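Local atomic coordinates of putative methylase (Clostridium difficile, PDB entry 3LDU), a protein that probably methylates guanine bases of ribosomal RNA, joining an RNA-binding THUMP region to a Rossmann-like methyltransferase domain that holds GTP in this crystal. Residues Y92-P97 and K232-D237; K142-V147 and E227-K232. All blocks are in the same frame, centred on the assembly; numbering follows the deposited sequence.

Contact 1 (Y92-P97 and K232-D237). With FMT (formic acid), chain C.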
ATOM      1  N   TYR A  92      -1.807 -19.749 -24.735  1.00 31.84           N
ATOM      2  CA  TYR A  92      -1.296 -21.093 -24.898  1.00 28.55           C
ATOM      3  C   TYR A  92      -0.002 -21.323 -24.136  1.00 32.03           C
ATOM      4  O   TYR A  92       0.979 -20.608 -24.334  1.00 39.62           O
ATOM      5  CB  TYR A  92      -1.069 -21.352 -26.392  1.00 32.35           C
ATOM      6  CG  TYR A  92      -0.870 -22.795 -26.743  1.00 36.06           C
ATOM      7  CD1 TYR A  92      -1.879 -23.725 -26.522  1.00 41.29           C
ATOM      8  CD2 TYR A  92       0.318 -23.231 -27.320  1.00 37.68           C
ATOM      9  CE1 TYR A  92      -1.707 -25.061 -26.856  1.00 45.29           C
ATOM     10  CE2 TYR A  92       0.499 -24.570 -27.665  1.00 38.39           C
ATOM     11  CZ  TYR A  92      -0.519 -25.473 -27.424  1.00 43.75           C
ATOM     12  OH  TYR A  92      -0.355 -26.800 -27.755  1.00 50.75           O
ATOM     13  N   GLY A  93      -0.004 -22.326 -23.264  1.00 32.16           N
ATOM     14  CA  GLY A  93       1.211 -22.739 -22.587  1.00 30.01           C
ATOM     15  C   GLY A  93       1.474 -21.968 -21.301  1.00 29.99           C
ATOM     16  O   GLY A  93       2.400 -22.288 -20.553  1.00 28.27           O
ATOM     17  N   ALA A  94       0.660 -20.951 -21.042  1.00 27.19           N
ATOM     18  CA  ALA A  94       0.843 -20.130 -19.841  1.00 29.07           C
ATOM     19  C   ALA A  94       0.577 -20.916 -18.563  1.00 26.37           C
ATOM     20  O   ALA A  94      -0.187 -21.881 -18.563  1.00 26.95           O
ATOM     21  CB  ALA A  94      -0.040 -18.875 -19.885  1.00 24.51           C
ATOM     22  N   GLN A  95       1.219 -20.485 -17.478  1.00 25.22           N
ATOM     23  CA  GLN A  95       0.981 -21.042 -16.144  1.00 20.87           C
ATOM     24  C   GLN A  95      -0.161 -20.272 -15.490  1.00 26.38           C
ATOM     25  O   GLN A  95      -0.251 -19.053 -15.634  1.00 25.82           O
ATOM     26  CB  GLN A  95       2.230 -20.910 -15.261  1.00 27.30           C
ATOM     27  CG  GLN A  95       3.449 -21.666 -15.772  1.00 35.07           C
ATOM     28  CD  GLN A  95       4.635 -21.509 -14.846  1.00 45.04           C
ATOM     29  OE1 GLN A  95       4.516 -21.677 -13.635  1.00 48.24           O
ATOM     30  NE2 GLN A  95       5.788 -21.180 -15.410  1.00 53.80           N
ATOM     31  N   PHE A  96      -1.040 -20.990 -14.794  1.00 24.94           N
ATOM     32  CA  PHE A  96      -2.162 -20.367 -14.090  1.00 24.98           C
ATOM     33  C   PHE A  96      -2.367 -20.985 -12.712  1.00 27.61           C
ATOM     34  O   PHE A  96      -3.390 -21.635 -12.445  1.00 27.09           O
ATOM     35  CB  PHE A  96      -3.457 -20.398 -14.931  1.00 26.13           C
ATOM     36  CG  PHE A  96      -3.838 -21.768 -15.449  1.00 28.21           C
ATOM     37  CD1 PHE A  96      -4.833 -22.510 -14.828  1.00 26.06           C
ATOM     38  CD2 PHE A  96      -3.217 -22.302 -16.570  1.00 29.72           C
ATOM     39  CE1 PHE A  96      -5.195 -23.764 -15.316  1.00 27.77           C
ATOM     40  CE2 PHE A  96      -3.577 -23.558 -17.066  1.00 31.02           C
ATOM     41  CZ  PHE A  96      -4.557 -24.290 -16.439  1.00 27.84           C
ATOM     42  N   PRO A  97      -1.394 -20.774 -11.819  1.00 27.63           N
ATOM     43  CA  PRO A  97      -1.545 -21.325 -10.476  1.00 30.89           C
ATOM     44  C   PRO A  97      -2.677 -20.573  -9.776  1.00 25.56           C
ATOM     45  O   PRO A  97      -2.841 -19.380 -10.025  1.00 22.66           O
ATOM     46  CB  PRO A  97      -0.197 -21.011  -9.821  1.00 31.21           C
ATOM     47  CG  PRO A  97       0.280 -19.764 -10.510  1.00 26.49           C
ATOM     48  CD  PRO A  97      -0.215 -19.897 -11.945  1.00 24.74           C
ATOM     49  N   LYS A 232       5.532  -9.567 -18.057  1.00 29.02           N
ATOM     50  CA  LYS A 232       5.876 -10.713 -18.905  1.00 29.28           C
ATOM     51  C   LYS A 232       4.696 -11.262 -19.724  1.00 25.56           C
ATOM     52  O   LYS A 232       4.881 -12.156 -20.554  1.00 29.11           O
ATOM     53  CB  LYS A 232       6.486 -11.845 -18.078  1.00 29.06           C
ATOM     54  CG  LYS A 232       7.709 -11.430 -17.264  1.00 37.81           C
ATOM     55  CD  LYS A 232       8.243 -12.611 -16.463  1.00 47.15           C
ATOM     56  CE  LYS A 232       9.466 -12.231 -15.646  1.00 57.62           C
ATOM     57  NZ  LYS A 232      10.583 -11.751 -16.508  1.00 62.19           N
ATOM     58  N   TRP A 233       3.500 -10.726 -19.516  1.00 25.10           N
ATOM     59  CA  TRP A 233       2.317 -11.272 -20.177  1.00 27.06           C
ATOM     60  C   TRP A 233       2.308 -11.022 -21.676  1.00 29.09           C
ATOM     61  O   TRP A 233       2.361  -9.879 -22.123  1.00 32.23           O
ATOM     62  CB  TRP A 233       1.045 -10.676 -19.579  1.00 30.72           C
ATOM     63  CG  TRP A 233       0.743 -11.131 -18.191  1.00 28.89           C
ATOM     64  CD1 TRP A 233       1.454 -12.025 -17.437  1.00 22.88           C
ATOM     65  CD2 TRP A 233      -0.378 -10.729 -17.392  1.00 26.01           C
ATOM     66  NE1 TRP A 233       0.848 -12.185 -16.204  1.00 23.35           N
ATOM     67  CE2 TRP A 233      -0.276 -11.402 -16.156  1.00 24.75           C
ATOM     68  CE3 TRP A 233      -1.455  -9.859 -17.601  1.00 22.29           C
ATOM     69  CZ2 TRP A 233      -1.216 -11.233 -15.131  1.00 24.12           C
ATOM     70  CZ3 TRP A 233      -2.383  -9.696 -16.593  1.00 23.37           C
ATOM     71  CH2 TRP A 233      -2.256 -10.378 -15.369  1.00 26.67           C
ATOM     72  N   ARG A 234       2.206 -12.102 -22.445  1.00 27.74           N
ATOM     73  CA  ARG A 234       2.108 -11.997 -23.902  1.00 34.92           C
ATOM     74  C   ARG A 234       0.803 -11.333 -24.328  1.00 36.45           C
ATOM     75  O   ARG A 234       0.693 -10.828 -25.447  1.00 37.63           O
ATOM     76  CB  ARG A 234       2.212 -13.384 -24.538  1.00 30.67           C
ATOM     77  CG  ARG A 234       3.606 -13.962 -24.484  1.00 33.70           C
ATOM     78  CD  ARG A 234       3.609 -15.402 -24.976  1.00 36.02           C
ATOM     79  NE  ARG A 234       3.039 -16.302 -23.981  1.00 41.58           N
ATOM     80  CZ  ARG A 234       2.414 -17.439 -24.263  1.00 43.75           C
ATOM     81  NH1 ARG A 234       2.260 -17.835 -25.529  1.00 46.50           N
ATOM     82  NH2 ARG A 234       1.941 -18.185 -23.278  1.00 33.00           N
ATOM     83  N   THR A 235      -0.181 -11.341 -23.432  1.00 29.89           N
ATOM     84  CA  THR A 235      -1.511 -10.815 -23.726  1.00 34.48           C
ATOM     85  C   THR A 235      -1.575  -9.291 -23.619  1.00 36.86           C
ATOM     86  O   THR A 235      -2.583  -8.686 -23.974  1.00 36.72           O
ATOM     87  CB  THR A 235      -2.588 -11.434 -22.800  1.00 36.76           C
ATOM     88  OG1 THR A 235      -2.306 -11.099 -21.434  1.00 33.15           O
ATOM     89  CG2 THR A 235      -2.615 -12.949 -22.946  1.00 42.04           C
ATOM     90  N   LEU A 236      -0.506  -8.677 -23.120  1.00 37.67           N
ATOM     91  CA  LEU A 236      -0.426  -7.223 -23.049  1.00 40.34           C
ATOM     92  C   LEU A 236       0.525  -6.695 -24.111  1.00 46.64           C
ATOM     93  O   LEU A 236       1.453  -7.393 -24.529  1.00 41.37           O
ATOM     94  CB  LEU A 236       0.052  -6.769 -21.665  1.00 38.79           C
ATOM     95  CG  LEU A 236      -0.826  -7.157 -20.481  1.00 31.83           C
ATOM     96  CD1 LEU A 236      -0.264  -6.626 -19.161  1.00 33.64           C
ATOM     97  CD2 LEU A 236      -2.246  -6.672 -20.704  1.00 38.60           C
ATOM     98  N   ASP A 237       0.280  -5.463 -24.548  1.00 47.12           N
ATOM     99  CA  ASP A 237       1.186  -4.759 -25.446  1.00 49.57           C
ATOM    100  C   ASP A 237       2.361  -4.239 -24.628  1.00 46.85           C
ATOM    101  O   ASP A 237       2.192  -3.345 -23.805  1.00 44.92           O
ATOM    102  CB  ASP A 237       0.454  -3.591 -26.113  1.00 51.70           C
ATOM    103  CG  ASP A 237       1.371  -2.733 -26.962  1.00 55.38           C
ATOM    104  OD1 ASP A 237       2.522  -3.146 -27.218  1.00 52.72           O
ATOM    105  OD2 ASP A 237       0.935  -1.641 -27.378  1.00 60.96           O
TER
HETATM  106  C   FMT C 384      -4.979 -10.567 -19.620  1.00 48.97           C
HETATM  107  O1  FMT C 384      -5.557  -9.836 -20.431  1.00 50.36           O
HETATM  108  O2  FMT C 384      -4.389 -11.613 -19.906  1.00 46.30           O

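Contact 2 (K142-V147 and E227-K232)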
ATOM      1  N   LYS A 142       3.505 -16.630 -16.112  1.00 26.60           N
ATOM      2  CA  LYS A 142       2.568 -16.907 -15.018  1.00 23.96           C
ATOM      3  C   LYS A 142       1.443 -15.870 -14.900  1.00 24.77           C
ATOM      4  O   LYS A 142       1.687 -14.658 -14.950  1.00 24.38           O
ATOM      5  CB  LYS A 142       3.366 -16.997 -13.706  1.00 28.17           C
ATOM      6  CG  LYS A 142       2.585 -17.402 -12.469  1.00 45.20           C
ATOM      7  CD  LYS A 142       3.533 -17.494 -11.260  1.00 54.08           C
ATOM      8  CE  LYS A 142       2.774 -17.554  -9.934  1.00 65.03           C
ATOM      9  NZ  LYS A 142       3.644 -17.319  -8.736  1.00 65.13           N
ATOM     10  N   TYR A 143       0.214 -16.376 -14.761  1.00 22.38           N
ATOM     11  CA  TYR A 143      -1.006 -15.583 -14.558  1.00 21.19           C
ATOM     12  C   TYR A 143      -1.649 -16.071 -13.263  1.00 23.07           C
ATOM     13  O   TYR A 143      -2.462 -16.999 -13.286  1.00 23.70           O
ATOM     14  CB  TYR A 143      -1.981 -15.818 -15.733  1.00 21.87           C
ATOM     15  CG  TYR A 143      -1.477 -15.266 -17.047  1.00 24.15           C
ATOM     16  CD1 TYR A 143      -1.947 -14.055 -17.544  1.00 26.19           C
ATOM     17  CD2 TYR A 143      -0.503 -15.940 -17.781  1.00 24.15           C
ATOM     18  CE1 TYR A 143      -1.469 -13.543 -18.760  1.00 25.53           C
ATOM     19  CE2 TYR A 143      -0.017 -15.435 -18.976  1.00 22.80           C
ATOM     20  CZ  TYR A 143      -0.505 -14.234 -19.459  1.00 24.43           C
ATOM     21  OH  TYR A 143      -0.020 -13.730 -20.647  1.00 26.45           O
ATOM     22  N   PRO A 144      -1.276 -15.468 -12.117  1.00 20.21           N
ATOM     23  CA  PRO A 144      -1.722 -16.024 -10.837  1.00 18.32           C
ATOM     24  C   PRO A 144      -3.192 -15.714 -10.624  1.00 23.64           C
ATOM     25  O   PRO A 144      -3.595 -14.558 -10.714  1.00 24.05           O
ATOM     26  CB  PRO A 144      -0.855 -15.286  -9.800  1.00 18.09           C
ATOM     27  CG  PRO A 144       0.277 -14.637 -10.615  1.00 26.09           C
ATOM     28  CD  PRO A 144      -0.364 -14.328 -11.939  1.00 22.71           C
ATOM     29  N   ILE A 145      -3.985 -16.740 -10.350  1.00 20.91           N
ATOM     30  CA  ILE A 145      -5.424 -16.569 -10.221  1.00 18.73           C
ATOM     31  C   ILE A 145      -5.794 -16.385  -8.750  1.00 23.66           C
ATOM     32  O   ILE A 145      -5.350 -17.152  -7.891  1.00 21.26           O
ATOM     33  CB  ILE A 145      -6.171 -17.787 -10.802  1.00 20.92           C
ATOM     34  CG1 ILE A 145      -5.670 -18.106 -12.224  1.00 24.15           C
ATOM     35  CG2 ILE A 145      -7.680 -17.559 -10.791  1.00 19.69           C
ATOM     36  CD1 ILE A 145      -5.936 -17.009 -13.265  1.00 23.59           C
ATOM     37  N   PHE A 146      -6.592 -15.358  -8.470  1.00 20.66           N
ATOM     38  CA  PHE A 146      -7.041 -15.080  -7.107  1.00 25.13           C
ATOM     39  C   PHE A 146      -8.560 -15.235  -7.031  1.00 23.28           C
ATOM     40  O   PHE A 146      -9.280 -14.745  -7.907  1.00 24.98           O
ATOM     41  CB  PHE A 146      -6.652 -13.655  -6.706  1.00 19.27           C
ATOM     42  CG  PHE A 146      -5.232 -13.512  -6.193  1.00 28.78           C
ATOM     43  CD1 PHE A 146      -4.140 -13.950  -6.944  1.00 25.74           C
ATOM     44  CD2 PHE A 146      -4.989 -12.910  -4.964  1.00 34.07           C
ATOM     45  CE1 PHE A 146      -2.839 -13.795  -6.464  1.00 24.26           C
ATOM     46  CE2 PHE A 146      -3.689 -12.756  -4.490  1.00 32.03           C
ATOM     47  CZ  PHE A 146      -2.620 -13.197  -5.240  1.00 31.39           C
ATOM     48  N   VAL A 147      -9.052 -15.899  -5.984  1.00 18.82           N
ATOM     49  CA  VAL A 147     -10.491 -16.088  -5.809  1.00 16.97           C
ATOM     50  C   VAL A 147     -10.895 -15.485  -4.469  1.00 19.24           C
ATOM     51  O   VAL A 147     -10.234 -15.730  -3.459  1.00 22.34           O
ATOM     52  CB  VAL A 147     -10.886 -17.579  -5.816  1.00 20.34           C
ATOM     53  CG1 VAL A 147     -12.404 -17.739  -5.742  1.00 20.40           C
ATOM     54  CG2 VAL A 147     -10.349 -18.271  -7.058  1.00 20.91           C
ATOM     55  N   GLU A 227       9.860  -4.642 -10.476  1.00 25.19           N
ATOM     56  CA  GLU A 227       9.162  -5.252 -11.601  1.00 29.09           C
ATOM     57  C   GLU A 227       7.823  -5.876 -11.197  1.00 25.27           C
ATOM     58  O   GLU A 227       7.531  -6.054 -10.012  1.00 23.09           O
ATOM     59  CB  GLU A 227      10.052  -6.221 -12.366  1.00 40.08           C
ATOM     60  CG  GLU A 227      10.581  -7.393 -11.591  1.00 47.49           C
ATOM     61  CD  GLU A 227      11.642  -8.144 -12.386  1.00 57.47           C
ATOM     62  OE1 GLU A 227      11.302  -9.146 -13.059  1.00 59.52           O
ATOM     63  OE2 GLU A 227      12.814  -7.713 -12.360  1.00 59.20           O
ATOM     64  N   PHE A 228       7.003  -6.160 -12.197  1.00 22.98           N
ATOM     65  CA  PHE A 228       5.652  -6.647 -11.962  1.00 20.46           C
ATOM     66  C   PHE A 228       5.416  -7.869 -12.814  1.00 24.55           C
ATOM     67  O   PHE A 228       5.904  -7.948 -13.948  1.00 25.55           O
ATOM     68  CB  PHE A 228       4.649  -5.554 -12.306  1.00 17.54           C
ATOM     69  CG  PHE A 228       4.864  -4.308 -11.516  1.00 23.48           C
ATOM     70  CD1 PHE A 228       4.311  -4.175 -10.257  1.00 22.13           C
ATOM     71  CD2 PHE A 228       5.655  -3.285 -12.015  1.00 24.86           C
ATOM     72  CE1 PHE A 228       4.526  -3.025  -9.510  1.00 21.58           C
ATOM     73  CE2 PHE A 228       5.865  -2.138 -11.280  1.00 27.65           C
ATOM     74  CZ  PHE A 228       5.304  -2.013 -10.022  1.00 26.57           C
ATOM     75  N   ILE A 229       4.684  -8.838 -12.271  1.00 22.92           N
ATOM     76  CA  ILE A 229       4.477 -10.105 -12.988  1.00 19.66           C
ATOM     77  C   ILE A 229       3.844  -9.906 -14.368  1.00 22.19           C
ATOM     78  O   ILE A 229       4.189 -10.628 -15.301  1.00 22.78           O
ATOM     79  CB  ILE A 229       3.644 -11.096 -12.137  1.00 27.96           C
ATOM     80  CG1 ILE A 229       3.771 -12.522 -12.676  1.00 32.56           C
ATOM     81  CG2 ILE A 229       2.175 -10.661 -12.078  1.00 25.91           C
ATOM     82  CD1 ILE A 229       5.196 -13.041 -12.705  1.00 37.25           C
ATOM     83  N   SER A 230       2.947  -8.928 -14.520  1.00 23.16           N
ATOM     84  CA  SER A 230       2.240  -8.725 -15.800  1.00 23.22           C
ATOM     85  C   SER A 230       3.111  -8.130 -16.907  1.00 24.68           C
ATOM     86  O   SER A 230       2.689  -8.064 -18.077  1.00 25.28           O
ATOM     87  CB  SER A 230       1.005  -7.836 -15.610  1.00 21.31           C
ATOM     88  OG  SER A 230       1.360  -6.610 -14.976  1.00 22.29           O
ATOM     89  N   GLU A 231       4.315  -7.691 -16.554  1.00 24.76           N
ATOM     90  CA  GLU A 231       5.242  -7.201 -17.565  1.00 28.40           C
ATOM     91  C   GLU A 231       5.677  -8.322 -18.503  1.00 29.83           C
ATOM     92  O   GLU A 231       6.140  -8.059 -19.618  1.00 34.17           O
ATOM     93  CB  GLU A 231       6.465  -6.540 -16.930  1.00 26.50           C
ATOM     94  CG  GLU A 231       6.151  -5.225 -16.246  1.00 22.35           C
ATOM     95  CD  GLU A 231       7.398  -4.553 -15.733  1.00 34.95           C
ATOM     96  OE1 GLU A 231       7.833  -4.893 -14.612  1.00 42.52           O
ATOM     97  OE2 GLU A 231       7.949  -3.694 -16.454  1.00 33.63           O
ATOM     98  N   LYS A 232       5.532  -9.567 -18.057  1.00 29.02           N
ATOM     99  CA  LYS A 232       5.876 -10.713 -18.905  1.00 29.28           C
ATOM    100  C   LYS A 232       4.696 -11.262 -19.724  1.00 25.56           C
ATOM    101  O   LYS A 232       4.881 -12.156 -20.554  1.00 29.11           O
ATOM    102  CB  LYS A 232       6.486 -11.845 -18.078  1.00 29.06           C
ATOM    103  CG  LYS A 232       7.709 -11.430 -17.264  1.00 37.81           C
ATOM    104  CD  LYS A 232       8.243 -12.611 -16.463  1.00 47.15           C
ATOM    105  CE  LYS A 232       9.466 -12.231 -15.646  1.00 57.62           C
ATOM    106  NZ  LYS A 232      10.583 -11.751 -16.508  1.00 62.19           N
TER
HETATM  107  O   HOH W   1       4.148 -13.444 -15.944  1.00 23.70           O

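Contact 1 (Y92-P97 and K232-D237)
Arg234 reaches across from 232-237 to Tyr92 and is the residue of that segment that makes the contact. Just before it, the ring of Trp233 stacks on Tyr143. Trp233 also starts a type I beta turn that runs to Leu236. The turn is closed by the bond from Leu236 N to Trp233 O, 3.3 Å. Arg234 is the second residue of this turn. Its chain leaves the turn with CG beside the backbone N, chi1 -72°, and bends at chi3. This sets the guanidinium edge against the backbone of 92-94. Arg234 NH2 gives the main bond to Tyr92 O, at 2.8 Å and 161°. The oxygen lies close to the guanidinium plane, but the donor sits well above the carbonyl plane. Arg234 NH1 adds a weak bond to Tyr92 O, 3.3 Å. The methyl carbon Ala94 CB lies 4.0 Å from Arg234 NH2. Arg234 NE forms a salt bridge with Glu141, a second hold that helps fix the rotation of the guanidinium. Next in the turn, Thr235 OG1 donates to O2 of a formic acid, 2.6 Å away and probably left from crystallisation. Asp237 ends the segment as the N-cap of helix 238-251. The arrangement is an arginine side chain that bonds a main-chain carbonyl O, mainly through NH2, at a partly buried junction between the THUMP and methyltransferase family regions.

Contact 2 (K142-V147 and E227-K232)
The carbonyl O of Lys142 is gripped by two donors. One is a water, 2.9 Å from Lys142 O, and the other is the indole NE1 of Trp233. The same water also donates to Ile229 O, again at 2.9 Å. It thus bridges two backbone carbonyls, one from each segment, that could not bond to each other directly. Beside this bridge the side chain of Ile229 leans on the other segment. Ile229 CG1 is anti to the backbone N, chi1 -163°, and lies 3.8 Å from Lys142 O, a van der Waals touch. Ile229 CD1 comes to 4.5 Å from Lys142 CB. On the other branch, Ile229 CG2 lies 4.5 Å from Pro144 CD, an apolar contact, so the packing here is light. Ile229 opens a short 3-10 segment, 229-232. Ahead of it, Phe228 N donates to Glu231 OE1, at 2.9 Å and 151°, and the oxygen accepts with its anti lone pair. Glu231 OE1 also forms a salt bridge with Arg245 of helix 238-251. These two partners hold the carboxylate near the start of the 3-10 segment. Ser230 OG bonds to the carbonyl of Thr160. Across the contact, Pro144 leads into strand 145-150 of the N-terminal mixed sheet. The contact is a water-bridged meeting of a 3-10 turn of the methyltransferase-family region with the loop entering a THUMP-family strand.

How the contacts relate
Both contacts join the THUMP-family region to the same loop between helices 208-217 and 238-251, and they share Lys232. Their centres are about 8 Å apart. Neither is core: each is partly buried, with contact 2 nearer the centre of the chain. Contact 1 is polar and rests on direct bonds from a charged, exposed arginine. Contact 2 has no direct hydrogen bond between its segments. It relies on a water between two carbonyls and on loose apolar touches at the foot of strand 145-150. The first segments also run side by side, where Tyr143 N probably bonds to Gln95 O and Ile145 N to Pro97 O.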